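Local coordinates for periplasmic binding protein (PDB 4MO9) that probably captures an iron-chelate or similar metal-bearing solute outside the cell membrane and hands it to an ABC importer, as TroA-like periplasmic binding proteins do, at residues A[28-33]-A[142-147]; A[199-204]-A[234-239]. One frame throughout, in Å; residues are numbered along the deposited sequence.

How the interactions relate
Both contacts lie at the outermost strand of a sheet, about 37 Å apart between centres and without touching, and they share no helix or strand. Interaction 1 sets the N-terminal hairpin strand 31-34 askew against strand 143-147, the last of a four-stranded parallel sheet; its direct polar link is a single arginine bond, helped by water and by contacts of Val32 and Tyr146. Interaction 2 is true sheet pairing, where backbone hydrogen bonds join 234-235 to 201-206. Each is partly buried, with valines, isoleucines and a leucine inside, and Arg30, Thr28 and Lys199 nearer the surface. Side chains and waters do in 28-33/142-147 what the backbone does in 199-204/234-239.

Interaction 1 of 2, residues A[28-33]-A[142-147]; sequences TGRTVT and IQTIYI
The N-terminal beta hairpin packs here against edge strand 143-147, with Arg30 reaching from the hairpin turn to the main chain of Thr144. Its NH1 gives a nearly straight hydrogen bond (172°) to Thr144 O at 2.9 Å; the oxygen lies in the guanidinium plane, whereas the donor stands above the carbonyl plane. NH2 reaches Thr144 N through a water, and Asp26 forms a salt bridge with NH1. A bend at chi3 (63°) turns the guanidinium back over the strand while CD meets the edge of the Tyr146 ring, 3.6 Å from Tyr146 CD2. Strand 143-147 is outermost in its parallel sheet, but the hairpin strand crosses it at 140° with the axes 7.7 Å apart, so the two meet mainly through side chains. Cutting the arginine back to an alanine here is likely to leave Thr144 O without this donor and Asp26 without its cationic mate, and to uncover the ring edge where CD lies. Branched and apolar, Val32 suits the buried side: CG1 lies 3.9 Å from Ile145 CG1, and CG2 sits 3.4 Å from Thr144 O. Gln143, partly exposed, uses OE1 to hold a water that also accepts from Thr33 N.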
# COMPACT_ATOMS: atom_id res chain seq x y z
N THR A 28 -17.49 1.48 7.95
CA THR A 28 -18.12 2.69 8.49
C THR A 28 -19.30 2.35 9.40
O THR A 28 -19.96 3.24 9.94
CB THR A 28 -18.62 3.66 7.39
OG1 THR A 28 -19.73 3.08 6.71
CG2 THR A 28 -17.52 3.96 6.38
N GLY A 29 -19.58 1.05 9.53
CA GLY A 29 -20.70 0.62 10.34
C GLY A 29 -21.98 0.37 9.57
O GLY A 29 -23.03 0.12 10.19
N ARG A 30 -21.93 0.43 8.24
CA ARG A 30 -23.13 0.19 7.44
C ARG A 30 -23.47 -1.29 7.39
O ARG A 30 -22.60 -2.15 7.17
CB ARG A 30 -22.99 0.73 6.01
CG ARG A 30 -22.84 2.24 5.95
CD ARG A 30 -22.45 2.71 4.55
NE ARG A 30 -23.44 2.42 3.51
CZ ARG A 30 -23.33 1.43 2.63
NH1 ARG A 30 -22.30 0.61 2.66
NH2 ARG A 30 -24.26 1.27 1.70
N THR A 31 -24.76 -1.59 7.59
CA THR A 31 -25.25 -2.94 7.47
C THR A 31 -25.66 -3.22 6.02
O THR A 31 -26.64 -2.66 5.50
CB THR A 31 -26.44 -3.17 8.40
OG1 THR A 31 -26.01 -3.00 9.76
CG2 THR A 31 -26.98 -4.58 8.23
N VAL A 32 -24.90 -4.09 5.37
CA VAL A 32 -25.10 -4.36 3.95
C VAL A 32 -25.52 -5.82 3.76
O VAL A 32 -24.88 -6.73 4.30
CB VAL A 32 -23.80 -4.07 3.17
CG1 VAL A 32 -23.97 -4.35 1.69
CG2 VAL A 32 -23.37 -2.62 3.37
N THR A 33 -26.58 -6.05 3.00
CA THR A 33 -27.12 -7.40 2.85
C THR A 33 -26.98 -7.94 1.42
O THR A 33 -27.41 -7.28 0.46
CB THR A 33 -28.61 -7.43 3.22
OG1 THR A 33 -28.76 -6.90 4.55
CG2 THR A 33 -29.13 -8.86 3.18
N ILE A 142 -27.14 -2.51 -7.00
CA ILE A 142 -25.77 -2.91 -6.71
C ILE A 142 -25.38 -2.48 -5.29
O ILE A 142 -25.61 -1.33 -4.90
CB ILE A 142 -24.79 -2.29 -7.73
CG1 ILE A 142 -25.17 -2.74 -9.15
CG2 ILE A 142 -23.35 -2.65 -7.41
CD1 ILE A 142 -24.73 -1.79 -10.25
N GLN A 143 -24.77 -3.39 -4.53
CA GLN A 143 -24.43 -3.09 -3.13
C GLN A 143 -23.08 -2.40 -3.01
O GLN A 143 -22.16 -2.70 -3.77
CB GLN A 143 -24.46 -4.37 -2.28
CG GLN A 143 -25.80 -5.11 -2.38
CD GLN A 143 -26.98 -4.20 -2.06
OE1 GLN A 143 -27.05 -3.61 -0.98
NE2 GLN A 143 -27.90 -4.08 -3.01
N THR A 144 -22.98 -1.49 -2.05
CA THR A 144 -21.71 -0.80 -1.78
C THR A 144 -21.17 -1.29 -0.44
O THR A 144 -21.92 -1.38 0.55
CB THR A 144 -21.93 0.72 -1.69
OG1 THR A 144 -22.37 1.23 -2.97
CG2 THR A 144 -20.66 1.43 -1.25
N ILE A 145 -19.88 -1.62 -0.39
CA ILE A 145 -19.22 -2.00 0.86
C ILE A 145 -17.98 -1.14 1.05
O ILE A 145 -17.03 -1.22 0.26
CB ILE A 145 -18.86 -3.51 0.87
CG1 ILE A 145 -20.14 -4.36 0.83
CG2 ILE A 145 -18.06 -3.86 2.11
CD1 ILE A 145 -19.86 -5.87 0.94
N TYR A 146 -17.96 -0.30 2.09
CA TYR A 146 -16.79 0.57 2.31
C TYR A 146 -15.68 -0.16 3.05
O TYR A 146 -15.95 -0.92 3.98
CB TYR A 146 -17.18 1.84 3.08
CG TYR A 146 -18.09 2.73 2.26
CD1 TYR A 146 -17.68 3.22 1.02
CD2 TYR A 146 -19.35 3.09 2.73
CE1 TYR A 146 -18.51 4.02 0.26
CE2 TYR A 146 -20.19 3.90 1.97
CZ TYR A 146 -19.75 4.36 0.74
OH TYR A 146 -20.58 5.16 -0.01
N ILE A 147 -14.43 0.07 2.64
CA ILE A 147 -13.27 -0.53 3.29
C ILE A 147 -12.25 0.59 3.53
O ILE A 147 -12.39 1.69 2.98
CB ILE A 147 -12.64 -1.63 2.40
CG1 ILE A 147 -12.11 -1.01 1.10
CG2 ILE A 147 -13.66 -2.74 2.09
CD1 ILE A 147 -11.27 -1.98 0.26
O HOH W 1 -25.16 -0.58 -0.49
O HOH W 2 -27.72 -3.98 1.39

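Interaction 2 of 2, residues A[199-204]-A[234-239]; sequences KPTVYL and DVITKD
Asp234 meets Thr201 as the first bridge of a parallel strand pair. Its N gives a hydrogen bond to Pro200 O at 2.9 Å, and its O accepts from Val202 N, so the backbone of this one residue grips both neighbours of Thr201. Proline, lacking an N-H, still serves here because only its carbonyl is needed. The side chains of Asp234 and Thr201 lie side by side, with Thr201 CG2 4.0 Å from Asp234 OD2. The aspartate's CG stands anti to the backbone N (chi1 -173°), and its OD1 forms a salt bridge with Lys238 NZ, though the modelled separation is doubtfully short.

Val235 turns to the other face of the sheet with Val202 and Leu204. Its CG1 meets Leu204 CD1 at 4.2 Å and its CG2 lies near Val202 CG1, beta-branched and leucine methyls filling the buried side. Ile236 is the second residue of a type I turn running from Val235 to Lys238, closed by Lys238 N to Val235 O. Ile236 N also completes the ladder by bonding Val202 O at 3.1 Å. Its CG2 touches Thr201 CB at 3.6 Å, while CD1 reaches Tyr203 CB at 3.7 Å, so one isoleucine spans two strand residues. Thr237 CG2 comes to the edge of the Tyr203 ring; its OG1, bonded also to Phe218 and Ser217, accepts from a water linking Val202 O and Leu204 N.

The two strands belong to a beta-alpha-beta unit whose helix 224-230 covers Val235 and Leu204 through Ala228. Helix 249-255 packs on Ile236 and Tyr203, and strand 259-263 pairs with 201-206 on the side away from 234-235.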
# COMPACT_ATOMS: atom_id res chain seq x y z
N LYS A 199 14.00 8.64 20.23
CA LYS A 199 13.51 8.30 18.91
C LYS A 199 14.52 8.78 17.87
O LYS A 199 15.05 9.89 17.97
CB LYS A 199 12.15 8.95 18.66
CG LYS A 199 11.10 8.56 19.70
CD LYS A 199 9.72 9.14 19.38
CE LYS A 199 8.68 8.66 20.39
NZ LYS A 199 8.64 7.18 20.52
N PRO A 200 14.82 7.92 16.88
CA PRO A 200 15.69 8.41 15.81
C PRO A 200 14.94 9.39 14.92
O PRO A 200 13.75 9.19 14.66
CB PRO A 200 16.04 7.13 15.02
CG PRO A 200 14.99 6.17 15.36
CD PRO A 200 14.53 6.48 16.77
N THR A 201 15.64 10.44 14.50
CA THR A 201 15.08 11.40 13.57
C THR A 201 15.18 10.81 12.17
O THR A 201 16.17 10.16 11.83
CB THR A 201 15.83 12.75 13.62
OG1 THR A 201 17.24 12.53 13.50
CG2 THR A 201 15.54 13.48 14.93
N VAL A 202 14.14 11.01 11.37
CA VAL A 202 14.12 10.43 10.03
C VAL A 202 13.65 11.42 8.96
O VAL A 202 12.67 12.16 9.18
CB VAL A 202 13.27 9.13 10.00
CG1 VAL A 202 11.84 9.39 10.47
CG2 VAL A 202 13.26 8.51 8.62
N TYR A 203 14.35 11.46 7.83
CA TYR A 203 13.87 12.19 6.67
C TYR A 203 13.28 11.20 5.67
O TYR A 203 13.94 10.23 5.29
CB TYR A 203 14.98 13.03 6.02
CG TYR A 203 14.59 13.56 4.66
CD1 TYR A 203 13.43 14.33 4.51
CD2 TYR A 203 15.34 13.28 3.53
CE1 TYR A 203 13.04 14.80 3.27
CE2 TYR A 203 14.95 13.75 2.28
CZ TYR A 203 13.80 14.51 2.16
OH TYR A 203 13.41 14.99 0.93
N LEU A 204 12.03 11.44 5.26
CA LEU A 204 11.30 10.53 4.38
C LEU A 204 11.06 11.19 3.04
O LEU A 204 10.64 12.35 2.98
CB LEU A 204 9.95 10.17 5.00
CG LEU A 204 9.89 9.55 6.40
CD1 LEU A 204 8.45 9.54 6.91
CD2 LEU A 204 10.44 8.14 6.37
N ASP A 234 11.01 10.01 14.98
CA ASP A 234 10.76 11.45 14.97
C ASP A 234 10.88 11.97 13.54
O ASP A 234 11.99 12.14 13.02
CB ASP A 234 11.77 12.17 15.88
CG ASP A 234 11.46 13.64 16.06
OD1 ASP A 234 10.53 14.15 15.38
OD2 ASP A 234 12.15 14.31 16.87
N VAL A 235 9.75 12.21 12.89
CA VAL A 235 9.73 12.67 11.50
C VAL A 235 10.17 14.14 11.39
O VAL A 235 9.42 15.04 11.79
CB VAL A 235 8.33 12.48 10.88
CG1 VAL A 235 8.31 12.94 9.43
CG2 VAL A 235 7.90 11.01 10.98
N ILE A 236 11.36 14.40 10.84
CA ILE A 236 11.92 15.76 10.89
C ILE A 236 11.06 16.80 10.18
O ILE A 236 11.15 18.00 10.45
CB ILE A 236 13.38 15.83 10.34
CG1 ILE A 236 13.42 15.66 8.81
CG2 ILE A 236 14.30 14.83 11.06
CD1 ILE A 236 14.79 16.03 8.19
N THR A 237 10.21 16.35 9.25
CA THR A 237 9.36 17.23 8.47
C THR A 237 7.96 17.41 9.06
O THR A 237 7.14 18.13 8.48
CB THR A 237 9.22 16.73 7.01
OG1 THR A 237 8.98 15.31 7.02
CG2 THR A 237 10.47 17.03 6.20
N LYS A 238 7.68 16.77 10.19
CA LYS A 238 6.33 16.74 10.78
C LYS A 238 5.66 18.12 10.96
O LYS A 238 4.43 18.22 10.85
CB LYS A 238 6.32 15.98 12.12
CG LYS A 238 7.01 16.71 13.27
CD LYS A 238 7.34 15.75 14.42
CE LYS A 238 8.10 16.49 15.52
NZ LYS A 238 8.87 15.57 16.42
N ASP A 239 6.45 19.16 11.20
CA ASP A 239 5.91 20.51 11.40
C ASP A 239 5.94 21.39 10.14
O ASP A 239 5.18 22.36 10.05
CB ASP A 239 6.66 21.24 12.52
CG ASP A 239 6.32 20.70 13.89
OD1 ASP A 239 5.15 20.33 14.12
OD2 ASP A 239 7.23 20.66 14.75
O HOH W 3 10.84 13.38 7.07